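Local structure of phist (Plasmodium falciparum, 4JLE) at residues D9-N12 with K13-K17; V47-S50 with E51-F55; K119-E122 with V123-V127; R129-I132 with E133-K136; F65-S68 with I69-Y73. The protein binds the virulence factor PfEMP1, probably through this PHIST domain and the PfEMP1 ATS domain, and comigrates with it to knobs on the infected red cell. All blocks are in the same frame, centred on the assembly; numbering follows the deposited sequence.

How the contacts relate
All five contacts lie along helices, between residues three or four apart. Contact 1, on short helix 7-14, is wholly at the surface and held mainly by main-chain bonds. Contacts 2 and 5 share helix 37-72 and are partly buried; on helix 117-163, contact 3 is partly buried and the adjoining contact 4 mostly at the surface. Contact 2 is dominated by charged side chains, contact 3 mixes an apolar pair with a salt bridge whose hydrogen bond is weak, contact 4 has an aromatic pair beside exposed charges, and contact 5 combines apolar packing with side-chain hydrogen bonds. Contacts 2 to 5 touch the second subunit, where Glu51 of one chain pairs with Arg135 of the other.

Contact 1 of 5, residues D9-N12 with K13-K17; sequences DEIN and KCDMK
Ile11 of helix 7-14 and Asp15 stand side by side, pointing the same way, with Ile11 CG2 3.6 Å from Asp15 OD2. The carboxylate of Asp15 leans back over the preceding turn because its CG lies beside its own backbone N (chi1 -72°), and that brings Asp15 CG to 3.1 Å from Ile11 O. Both Asp15 oxygens then sit beside this carbonyl oxygen as fellow acceptors and make no bond to it. Met16 is folded back in the same sense, its CG resting 3.2 Å from Asn12 O. Cys14 turns its sulfur toward the carbonyl of Glu10, with SG 3.0 Å from Glu10 O, whereas the long chain of Lys13 leads away after its CB has passed the carbonyl of Asp9. Beneath the side chains run three main-chain bonds: Cys14 N to Glu10 O at 2.9 Å, Asp15 N to Ile11 O at 3.0 Å and Lys13 N to Asp9 O at 3.1 Å. Nearby, Lys17 NZ bonds to Tyr19 O. Cohesion of this exposed turn therefore rests on the backbone, and the negative charge of Asp15 beside a carbonyl oxygen is probably tolerated through contact with solvent.

Contact 2 of 5, residues V47-S50 with E51-F55; sequences VHES and EREKF
Glu51 N donates to Val47 O over 2.9 Å, and the side chain of Glu51 curls back over the same carbonyl: with CG beside its backbone N (chi1 -59°) and a bend at chi2 (-51°), it puts CG 3.2 Å from Val47 O. The two side chains then run alongside each other, Val47 CG1 meeting Glu51 OE2 at 4.1 Å, and Glu51 OE1 reaches a salt bridge with Arg135 of the second subunit. Elsewhere on this turn of helix 37-72, Glu49 stands between two charged neighbours. Its OE1 lies 3.6 Å from Arg52 NH1, well out of the guanidinium plane, so the attraction in this salt bridge is electrostatic, without a directed hydrogen bond. Its OE2 meets Glu53 OE2 at 3.0 Å, two acceptors whose carboxylate planes are turned 56° apart. Ser50 OG receives a weak bond from Lys54 NZ at 3.3 Å, the lysine chain passing over Ser50 O on its way. Such a close approach of two carboxylates would probably favour a proton on one of them, or be eased by Arg52 and solvent, while the charge of Glu51 is probably balanced largely by Arg135 of the second subunit.

Contact 3 of 5, residues K119-E122 with V123-V127; sequences KFKE and VLEYV
Lys119 to Val127 form an unbroken alpha-helical stretch near the start of helix 117-163, a long helix of the three-helix bundle, and regular i to i+4 bonds tie the two halves: Val123 N to Lys119 O, Leu124 N to Phe120 O, Glu125 N to Lys121 O and Tyr126 N to Glu122 O, all between 2.9 and 3.1 Å. The side chains sort by face. On the buried one, Phe120 and Leu124 cross at an angle, the methyl CD2 of Leu124 meeting ring atom CE2 of Phe120 at 4.0 Å. Both send CG trans to the backbone N (chi1 175° for Phe120 and -158° for Leu124), which brings the ring and the branched end together. This face is covered by the second subunit, where Phe44 meets the Phe120 ring edge-to-face and Ile28 packs on Leu124; Tyr126 stacks with Tyr105 of that subunit. Val123, also buried, fits its CG2 3.3 Å from Lys119 O. The more exposed face is polar. Lys121 is bent at chi3 and chi4, and the extended Glu125 reaches back to its NZ in a salt bridge that includes a weak hydrogen bond. Glu125 OE2 lies 3.4 Å from Lys121 NZ, while Glu125 OE1 lies 3.5 Å from the backbone Lys121 O, a fellow acceptor.

Contact 4 of 5, residues R129-I132 with E133-K136; sequences REWI and EFRK
Arg129 to Lys136 continue helix 117-163 without a break, each of the four carbonyls of 129-132 accepting from the amide four residues on, as Phe134 N does from Glu130 O at 2.9 Å. Upon this backbone the principal meeting is aromatic. Trp131 and Phe134, three residues apart, lie side by side and point the same way, and the indole presents its edge to the face of the phenyl ring in an offset edge-to-face pair: the planes stand at 88° and the centroid of the six-membered indole ring is 5.3 Å from that of Phe134. The closest atoms are Trp131 CZ3 and Phe134 CD2, 3.6 Å apart. Arg135 folds back along the helix, its bend at chi3 (-62°) carrying the guanidinium over the previous turn, where one face covers Trp131 O with its centre 3.6 Å above that oxygen. Arg135 NH2 also touches Ile132 CG1 at 3.6 Å, while NH1 is committed to a salt bridge with Glu51 of the second subunit. On the exposed side Ile132 and Lys136 run alongside each other, CG2 of Ile132 being 3.6 Å from Lys136 NZ. Glu130 and Glu133 bring like charges together, OE2 to OE2 3.6 Å, with their carboxylate planes 84° apart, a repulsion that solvent probably eases. Trp131, Phe134 and Arg135 also pack against Glu51, Gln98 and Lys54 of the second subunit; the arrangement is that of a long amphipathic helix whose aromatic side packs on helices of a second chain.

Contact 5 of 5, residues F65-S68 with I69-Y73; sequences FIQS and IVETY
Ser68 O is gripped twice by Thr72, through OG1 at 2.8 Å and through the amide N at 3.2 Å, the two donors arriving from opposite faces of the carbonyl plane. One turn back, Ser68 OG bonds to Phe65 O, with its hydroxyl in the crowded position between backbone N and carbonyl carbon (chi1 74°); the modelled separation is very short and its exact length doubtful. Phe65 O also takes the Ser68 amide, and Ile69 N turns instead to Ile66 O in a weak bond, beside the sound one from Val70 N. Among the side chains, Gln67 NE2 gives Glu71 OE2 a straight bond of 3.2 Å (169°), meeting the carboxylate on its anti side from within the plane of the amide. Gln67 OE1 accepts from Lys80 NZ of helix 77-110. All this lies on the last turns of helix 37-72, a member of the three-helix bundle. Apolar contacts line the buried face: Ile69 CD1 sits 4.0 Å from Phe65 CE2 and 4.2 Å from Ile66 CD1, and Ile66 CG2 lies 4.3 Å from Val70 CG2. Ile66 also packs on Phe84 of helix 77-110 and on Leu146 of the second subunit, Val70 on Phe150 of that subunit. Lys143 of the second subunit forms a cation-pi contact with the Phe65 ring, and Arg161 NH1 of the second subunit bonds to Tyr73 O just beyond the helix.

Contact 1 of 5, residues D9-N12 with K13-K17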
# COMPACT_ATOMS: atom_id res chain seq x y z
N ASP B 9 -3.54 25.55 3.88
CA ASP B 9 -3.02 24.40 3.13
C ASP B 9 -2.09 24.88 2.00
O ASP B 9 -1.08 24.23 1.73
CB ASP B 9 -4.18 23.55 2.56
CG ASP B 9 -5.21 23.08 3.58
OD1 ASP B 9 -4.84 22.92 4.77
OD2 ASP B 9 -6.38 22.87 3.19
N GLU B 10 -2.43 26.03 1.36
CA GLU B 10 -1.62 26.63 0.29
C GLU B 10 -0.31 27.20 0.85
O GLU B 10 0.74 26.98 0.24
CB GLU B 10 -2.40 27.72 -0.49
CG GLU B 10 -3.44 27.17 -1.46
CD GLU B 10 -4.68 28.03 -1.68
OE1 GLU B 10 -4.57 29.28 -1.64
OE2 GLU B 10 -5.76 27.44 -1.93
N ILE B 11 -0.37 27.92 2.01
CA ILE B 11 0.79 28.54 2.68
C ILE B 11 1.75 27.43 3.15
O ILE B 11 2.94 27.51 2.87
CB ILE B 11 0.37 29.49 3.85
CG1 ILE B 11 -0.31 30.74 3.31
CG2 ILE B 11 1.55 29.87 4.74
CD1 ILE B 11 -1.59 31.01 3.91
N ASN B 12 1.21 26.38 3.81
CA ASN B 12 1.98 25.25 4.31
C ASN B 12 2.69 24.51 3.14
O ASN B 12 3.85 24.15 3.31
CB ASN B 12 1.12 24.30 5.15
CG ASN B 12 0.75 24.86 6.53
OD1 ASN B 12 0.77 26.08 6.78
ND2 ASN B 12 0.42 23.97 7.48
N LYS B 13 2.03 24.39 1.93
CA LYS B 13 2.59 23.77 0.72
C LYS B 13 3.67 24.65 0.06
O LYS B 13 4.69 24.10 -0.37
CB LYS B 13 1.50 23.45 -0.32
CG LYS B 13 1.96 22.50 -1.44
CD LYS B 13 1.08 22.56 -2.69
CE LYS B 13 -0.07 21.58 -2.65
NZ LYS B 13 -0.99 21.77 -3.81
N CYS B 14 3.46 25.99 -0.04
CA CYS B 14 4.42 26.95 -0.62
C CYS B 14 5.72 26.97 0.19
O CYS B 14 6.83 27.08 -0.36
CB CYS B 14 3.82 28.35 -0.71
SG CYS B 14 2.37 28.49 -1.78
N ASP B 15 5.56 26.89 1.53
CA ASP B 15 6.60 26.89 2.55
C ASP B 15 7.36 25.56 2.63
O ASP B 15 8.41 25.50 3.26
CB ASP B 15 5.96 27.23 3.90
CG ASP B 15 5.58 28.70 3.93
OD1 ASP B 15 5.87 29.41 2.94
OD2 ASP B 15 5.04 29.15 4.96
N MET B 16 6.82 24.51 1.94
CA MET B 16 7.43 23.18 1.90
C MET B 16 7.97 22.80 0.50
O MET B 16 8.86 21.95 0.45
CB MET B 16 6.44 22.11 2.39
CG MET B 16 6.28 22.11 3.90
SD MET B 16 6.13 20.47 4.64
CE MET B 16 4.50 19.91 3.94
N LYS B 17 7.45 23.39 -0.61
CA LYS B 17 7.85 23.07 -2.00
C LYS B 17 9.39 22.96 -2.17
O LYS B 17 10.12 23.85 -1.78
CB LYS B 17 7.28 24.09 -3.00
CG LYS B 17 6.94 23.47 -4.34
CD LYS B 17 6.77 24.50 -5.45
CE LYS B 17 5.60 24.19 -6.37
NZ LYS B 17 5.75 22.91 -7.12

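Contact 2 of 5, residues V47-S50 with E51-F55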
# COMPACT_ATOMS: atom_id res chain seq x y z
N VAL B 47 7.97 12.67 -9.27
CA VAL B 47 7.12 11.76 -10.05
C VAL B 47 6.31 10.87 -9.09
O VAL B 47 5.11 10.75 -9.29
CB VAL B 47 7.95 10.94 -11.09
CG1 VAL B 47 7.18 9.72 -11.61
CG2 VAL B 47 8.37 11.84 -12.25
N HIS B 48 6.96 10.30 -8.04
CA HIS B 48 6.30 9.51 -7.01
C HIS B 48 5.15 10.34 -6.43
O HIS B 48 4.01 9.88 -6.38
CB HIS B 48 7.28 9.06 -5.89
CG HIS B 48 8.34 8.05 -6.27
ND1 HIS B 48 8.17 7.16 -7.34
CD2 HIS B 48 9.57 7.84 -5.72
CE1 HIS B 48 9.29 6.44 -7.39
NE2 HIS B 48 10.16 6.81 -6.44
N GLU B 49 5.44 11.62 -6.08
CA GLU B 49 4.46 12.53 -5.49
C GLU B 49 3.30 12.86 -6.46
O GLU B 49 2.15 12.83 -6.03
CB GLU B 49 5.14 13.81 -4.99
CG GLU B 49 4.25 14.70 -4.13
CD GLU B 49 3.47 14.06 -2.99
OE1 GLU B 49 4.04 13.22 -2.25
OE2 GLU B 49 2.28 14.41 -2.82
N SER B 50 3.61 13.12 -7.73
CA SER B 50 2.62 13.43 -8.76
C SER B 50 1.66 12.25 -9.00
O SER B 50 0.44 12.44 -9.12
CB SER B 50 3.33 13.80 -10.06
OG SER B 50 2.41 14.15 -11.09
N GLU B 51 2.20 11.02 -9.01
CA GLU B 51 1.42 9.81 -9.24
C GLU B 51 0.55 9.50 -8.04
O GLU B 51 -0.56 9.05 -8.23
CB GLU B 51 2.31 8.62 -9.60
CG GLU B 51 3.16 8.82 -10.86
CD GLU B 51 2.59 9.30 -12.19
OE1 GLU B 51 1.36 9.56 -12.28
OE2 GLU B 51 3.37 9.43 -13.15
N ARG B 52 1.02 9.84 -6.83
CA ARG B 52 0.32 9.68 -5.56
C ARG B 52 -0.90 10.61 -5.54
O ARG B 52 -1.98 10.17 -5.18
CB ARG B 52 1.32 10.00 -4.43
CG ARG B 52 0.83 10.00 -2.99
CD ARG B 52 2.05 10.18 -2.09
NE ARG B 52 1.72 10.46 -0.69
CZ ARG B 52 2.62 10.58 0.29
NH1 ARG B 52 3.92 10.43 0.02
NH2 ARG B 52 2.24 10.85 1.53
N GLU B 53 -0.73 11.86 -6.00
CA GLU B 53 -1.83 12.83 -6.06
C GLU B 53 -2.88 12.47 -7.09
O GLU B 53 -4.07 12.64 -6.83
CB GLU B 53 -1.31 14.23 -6.39
CG GLU B 53 -0.61 14.92 -5.24
CD GLU B 53 0.32 16.04 -5.65
OE1 GLU B 53 0.16 16.59 -6.76
OE2 GLU B 53 1.23 16.36 -4.84
N LYS B 54 -2.45 12.06 -8.29
CA LYS B 54 -3.34 11.72 -9.39
C LYS B 54 -4.18 10.48 -9.05
O LYS B 54 -5.36 10.42 -9.41
CB LYS B 54 -2.52 11.50 -10.68
CG LYS B 54 -2.08 12.79 -11.37
CD LYS B 54 -1.25 12.50 -12.63
CE LYS B 54 -0.57 13.72 -13.20
NZ LYS B 54 0.72 13.36 -13.86
N PHE B 55 -3.57 9.51 -8.33
CA PHE B 55 -4.22 8.28 -7.89
C PHE B 55 -5.42 8.61 -6.99
O PHE B 55 -6.49 8.02 -7.15
CB PHE B 55 -3.21 7.34 -7.18
CG PHE B 55 -3.78 6.26 -6.30
CD1 PHE B 55 -4.29 5.09 -6.85
CD2 PHE B 55 -3.75 6.38 -4.91
CE1 PHE B 55 -4.83 4.08 -6.03
CE2 PHE B 55 -4.30 5.38 -4.10
CZ PHE B 55 -4.84 4.24 -4.66

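Contact 3 of 5, residues K119-E122 with V123-V127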
# COMPACT_ATOMS: atom_id res chain seq x y z
N LYS B 119 27.32 -4.66 -0.89
CA LYS B 119 26.29 -3.63 -0.94
C LYS B 119 24.87 -4.26 -0.92
O LYS B 119 23.99 -3.75 -0.22
CB LYS B 119 26.49 -2.80 -2.23
CG LYS B 119 25.56 -1.60 -2.37
CD LYS B 119 25.47 -1.14 -3.84
CE LYS B 119 26.43 -0.03 -4.22
NZ LYS B 119 26.04 0.62 -5.50
N PHE B 120 24.66 -5.33 -1.70
CA PHE B 120 23.39 -6.03 -1.76
C PHE B 120 23.04 -6.61 -0.38
O PHE B 120 21.90 -6.46 0.08
CB PHE B 120 23.43 -7.15 -2.83
CG PHE B 120 22.17 -7.99 -2.84
CD1 PHE B 120 20.99 -7.50 -3.38
CD2 PHE B 120 22.15 -9.25 -2.26
CE1 PHE B 120 19.83 -8.26 -3.37
CE2 PHE B 120 20.99 -10.02 -2.25
CZ PHE B 120 19.83 -9.52 -2.81
N LYS B 121 24.03 -7.24 0.28
CA LYS B 121 23.94 -7.85 1.60
C LYS B 121 23.62 -6.78 2.66
O LYS B 121 22.80 -7.02 3.55
CB LYS B 121 25.26 -8.57 1.91
CG LYS B 121 25.18 -9.61 3.01
CD LYS B 121 26.50 -10.39 3.11
CE LYS B 121 27.03 -10.51 4.53
NZ LYS B 121 26.23 -11.46 5.34
N GLU B 122 24.24 -5.59 2.54
CA GLU B 122 23.99 -4.46 3.45
C GLU B 122 22.53 -4.01 3.35
O GLU B 122 21.88 -3.85 4.39
CB GLU B 122 24.91 -3.28 3.13
CG GLU B 122 26.33 -3.43 3.63
CD GLU B 122 27.33 -2.42 3.08
OE1 GLU B 122 26.91 -1.34 2.60
OE2 GLU B 122 28.54 -2.72 3.14
N VAL B 123 22.02 -3.80 2.11
CA VAL B 123 20.64 -3.38 1.85
C VAL B 123 19.66 -4.41 2.43
O VAL B 123 18.71 -4.05 3.13
CB VAL B 123 20.42 -3.14 0.34
CG1 VAL B 123 18.93 -2.95 0.03
CG2 VAL B 123 21.22 -1.93 -0.14
N LEU B 124 19.94 -5.70 2.17
CA LEU B 124 19.16 -6.83 2.62
C LEU B 124 19.09 -6.91 4.15
O LEU B 124 18.02 -7.13 4.69
CB LEU B 124 19.77 -8.11 2.04
CG LEU B 124 18.87 -9.33 1.95
CD1 LEU B 124 17.73 -9.13 0.94
CD2 LEU B 124 19.68 -10.52 1.54
N GLU B 125 20.22 -6.68 4.83
CA GLU B 125 20.29 -6.69 6.29
C GLU B 125 19.47 -5.54 6.88
O GLU B 125 18.82 -5.73 7.89
CB GLU B 125 21.75 -6.65 6.77
CG GLU B 125 22.40 -8.03 6.71
CD GLU B 125 23.91 -8.14 6.85
OE1 GLU B 125 24.64 -7.15 6.57
OE2 GLU B 125 24.38 -9.25 7.18
N TYR B 126 19.45 -4.38 6.21
CA TYR B 126 18.67 -3.21 6.61
C TYR B 126 17.15 -3.50 6.47
O TYR B 126 16.40 -3.18 7.38
CB TYR B 126 19.07 -1.98 5.79
CG TYR B 126 18.25 -0.74 6.07
CD1 TYR B 126 18.58 0.12 7.11
CD2 TYR B 126 17.15 -0.41 5.28
CE1 TYR B 126 17.84 1.28 7.36
CE2 TYR B 126 16.42 0.76 5.50
CZ TYR B 126 16.77 1.60 6.55
OH TYR B 126 16.03 2.73 6.79
N VAL B 127 16.73 -4.06 5.33
CA VAL B 127 15.34 -4.42 5.05
C VAL B 127 14.83 -5.40 6.13
O VAL B 127 13.74 -5.18 6.69
CB VAL B 127 15.22 -4.98 3.61
CG1 VAL B 127 13.92 -5.78 3.40
CG2 VAL B 127 15.35 -3.86 2.59

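Contact 4 of 5, residues R129-I132 with E133-K136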
# COMPACT_ATOMS: atom_id res chain seq x y z
N ARG B 129 16.05 -5.88 9.27
CA ARG B 129 16.03 -5.17 10.56
C ARG B 129 14.80 -4.26 10.65
O ARG B 129 14.13 -4.26 11.68
CB ARG B 129 17.33 -4.37 10.80
CG ARG B 129 18.39 -5.20 11.51
CD ARG B 129 19.64 -4.43 11.94
NE ARG B 129 20.43 -3.95 10.80
CZ ARG B 129 21.34 -4.67 10.14
NH1 ARG B 129 21.59 -5.93 10.49
NH2 ARG B 129 22.00 -4.14 9.12
N GLU B 130 14.48 -3.53 9.57
CA GLU B 130 13.31 -2.65 9.48
C GLU B 130 12.01 -3.43 9.60
O GLU B 130 11.07 -2.93 10.21
CB GLU B 130 13.32 -1.85 8.18
CG GLU B 130 14.39 -0.77 8.12
CD GLU B 130 14.19 0.40 9.06
OE1 GLU B 130 13.30 1.24 8.78
OE2 GLU B 130 14.92 0.48 10.07
N TRP B 131 11.95 -4.66 9.03
CA TRP B 131 10.76 -5.49 9.13
C TRP B 131 10.53 -6.02 10.55
O TRP B 131 9.38 -6.15 10.96
CB TRP B 131 10.82 -6.64 8.15
CG TRP B 131 10.30 -6.30 6.79
CD1 TRP B 131 10.96 -6.42 5.61
CD2 TRP B 131 8.96 -5.86 6.47
NE1 TRP B 131 10.12 -6.17 4.57
CE2 TRP B 131 8.90 -5.76 5.06
CE3 TRP B 131 7.82 -5.52 7.23
CZ2 TRP B 131 7.71 -5.38 4.40
CZ3 TRP B 131 6.65 -5.15 6.58
CH2 TRP B 131 6.60 -5.08 5.19
N ILE B 132 11.61 -6.32 11.28
CA ILE B 132 11.50 -6.79 12.66
C ILE B 132 10.95 -5.64 13.51
O ILE B 132 10.00 -5.83 14.25
CB ILE B 132 12.85 -7.38 13.17
CG1 ILE B 132 13.17 -8.71 12.44
CG2 ILE B 132 12.81 -7.61 14.70
CD1 ILE B 132 14.65 -9.20 12.58
N GLU B 133 11.49 -4.45 13.34
CA GLU B 133 11.10 -3.21 14.00
C GLU B 133 9.63 -2.85 13.67
O GLU B 133 8.87 -2.47 14.57
CB GLU B 133 12.03 -2.10 13.54
CG GLU B 133 12.60 -1.24 14.66
CD GLU B 133 13.32 -0.02 14.12
OE1 GLU B 133 12.73 1.08 14.17
OE2 GLU B 133 14.45 -0.18 13.59
N PHE B 134 9.23 -3.00 12.39
CA PHE B 134 7.86 -2.74 11.95
C PHE B 134 6.89 -3.70 12.69
O PHE B 134 5.90 -3.24 13.28
CB PHE B 134 7.73 -2.89 10.41
CG PHE B 134 6.29 -2.87 9.92
CD1 PHE B 134 5.66 -1.66 9.63
CD2 PHE B 134 5.56 -4.06 9.78
CE1 PHE B 134 4.32 -1.64 9.21
CE2 PHE B 134 4.21 -4.03 9.39
CZ PHE B 134 3.60 -2.83 9.12
N ARG B 135 7.21 -5.01 12.68
CA ARG B 135 6.38 -6.05 13.30
C ARG B 135 6.19 -5.85 14.82
O ARG B 135 5.06 -5.99 15.31
CB ARG B 135 6.95 -7.42 12.99
CG ARG B 135 6.53 -7.92 11.60
CD ARG B 135 6.78 -9.41 11.40
NE ARG B 135 8.20 -9.75 11.50
CZ ARG B 135 9.04 -9.72 10.47
NH1 ARG B 135 8.60 -9.43 9.26
NH2 ARG B 135 10.33 -9.99 10.65
N LYS B 136 7.26 -5.48 15.56
CA LYS B 136 7.21 -5.19 16.99
C LYS B 136 6.24 -4.02 17.27
O LYS B 136 5.36 -4.14 18.11
CB LYS B 136 8.60 -4.83 17.53
CG LYS B 136 9.44 -5.99 18.02
CD LYS B 136 10.89 -5.56 18.22
CE LYS B 136 11.86 -6.71 18.26
NZ LYS B 136 13.25 -6.25 17.96

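Contact 5 of 5, residues F65-S68 with I69-Y73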
# COMPACT_ATOMS: atom_id res chain seq x y z
N PHE B 65 -18.94 8.88 -8.28
CA PHE B 65 -19.82 8.12 -9.14
C PHE B 65 -20.70 7.16 -8.32
O PHE B 65 -21.90 7.09 -8.57
CB PHE B 65 -19.01 7.35 -10.20
CG PHE B 65 -19.86 6.47 -11.08
CD1 PHE B 65 -20.56 7.00 -12.14
CD2 PHE B 65 -19.99 5.11 -10.80
CE1 PHE B 65 -21.39 6.20 -12.92
CE2 PHE B 65 -20.82 4.31 -11.57
CZ PHE B 65 -21.53 4.86 -12.62
N ILE B 66 -20.11 6.44 -7.34
CA ILE B 66 -20.84 5.47 -6.51
C ILE B 66 -21.86 6.21 -5.62
O ILE B 66 -22.91 5.64 -5.27
CB ILE B 66 -19.87 4.53 -5.71
CG1 ILE B 66 -18.88 3.78 -6.65
CG2 ILE B 66 -20.62 3.52 -4.82
CD1 ILE B 66 -19.50 2.93 -7.84
N GLN B 67 -21.60 7.50 -5.32
CA GLN B 67 -22.49 8.34 -4.52
C GLN B 67 -23.84 8.48 -5.20
O GLN B 67 -24.85 8.46 -4.51
CB GLN B 67 -21.85 9.71 -4.24
CG GLN B 67 -22.63 10.59 -3.24
CD GLN B 67 -22.92 9.93 -1.92
OE1 GLN B 67 -22.10 9.20 -1.36
NE2 GLN B 67 -24.09 10.20 -1.37
N SER B 68 -23.86 8.53 -6.55
CA SER B 68 -25.08 8.61 -7.37
C SER B 68 -25.99 7.39 -7.18
O SER B 68 -27.21 7.54 -7.16
CB SER B 68 -24.73 8.78 -8.85
OG SER B 68 -24.24 7.59 -9.45
N ILE B 69 -25.39 6.19 -7.02
CA ILE B 69 -26.09 4.92 -6.81
C ILE B 69 -26.57 4.88 -5.35
O ILE B 69 -27.67 4.39 -5.06
CB ILE B 69 -25.18 3.70 -7.18
CG1 ILE B 69 -24.62 3.82 -8.64
CG2 ILE B 69 -25.90 2.34 -6.93
CD1 ILE B 69 -23.49 2.85 -9.02
N VAL B 70 -25.72 5.40 -4.42
CA VAL B 70 -26.01 5.45 -2.98
C VAL B 70 -27.31 6.23 -2.74
O VAL B 70 -28.20 5.75 -2.03
CB VAL B 70 -24.83 6.03 -2.18
CG1 VAL B 70 -25.26 6.43 -0.76
CG2 VAL B 70 -23.67 5.04 -2.12
N GLU B 71 -27.43 7.41 -3.39
CA GLU B 71 -28.58 8.31 -3.32
C GLU B 71 -29.80 7.73 -4.04
O GLU B 71 -30.91 7.87 -3.53
CB GLU B 71 -28.22 9.69 -3.89
CG GLU B 71 -27.19 10.40 -3.01
CD GLU B 71 -26.96 11.88 -3.24
OE1 GLU B 71 -27.93 12.60 -3.57
OE2 GLU B 71 -25.82 12.34 -3.02
N THR B 72 -29.61 7.04 -5.18
CA THR B 72 -30.71 6.42 -5.92
C THR B 72 -31.39 5.35 -5.06
O THR B 72 -32.61 5.32 -4.98
CB THR B 72 -30.21 5.84 -7.26
OG1 THR B 72 -29.73 6.91 -8.07
CG2 THR B 72 -31.29 5.07 -8.01
N TYR B 73 -30.60 4.51 -4.38
CA TYR B 73 -31.14 3.41 -3.58
C TYR B 73 -31.21 3.70 -2.09
O TYR B 73 -31.55 2.79 -1.32
CB TYR B 73 -30.32 2.13 -3.85
CG TYR B 73 -30.47 1.63 -5.27
CD1 TYR B 73 -31.63 0.97 -5.68
CD2 TYR B 73 -29.51 1.91 -6.23
CE1 TYR B 73 -31.81 0.56 -7.00
CE2 TYR B 73 -29.67 1.50 -7.56
CZ TYR B 73 -30.82 0.83 -7.94
OH TYR B 73 -30.98 0.46 -9.25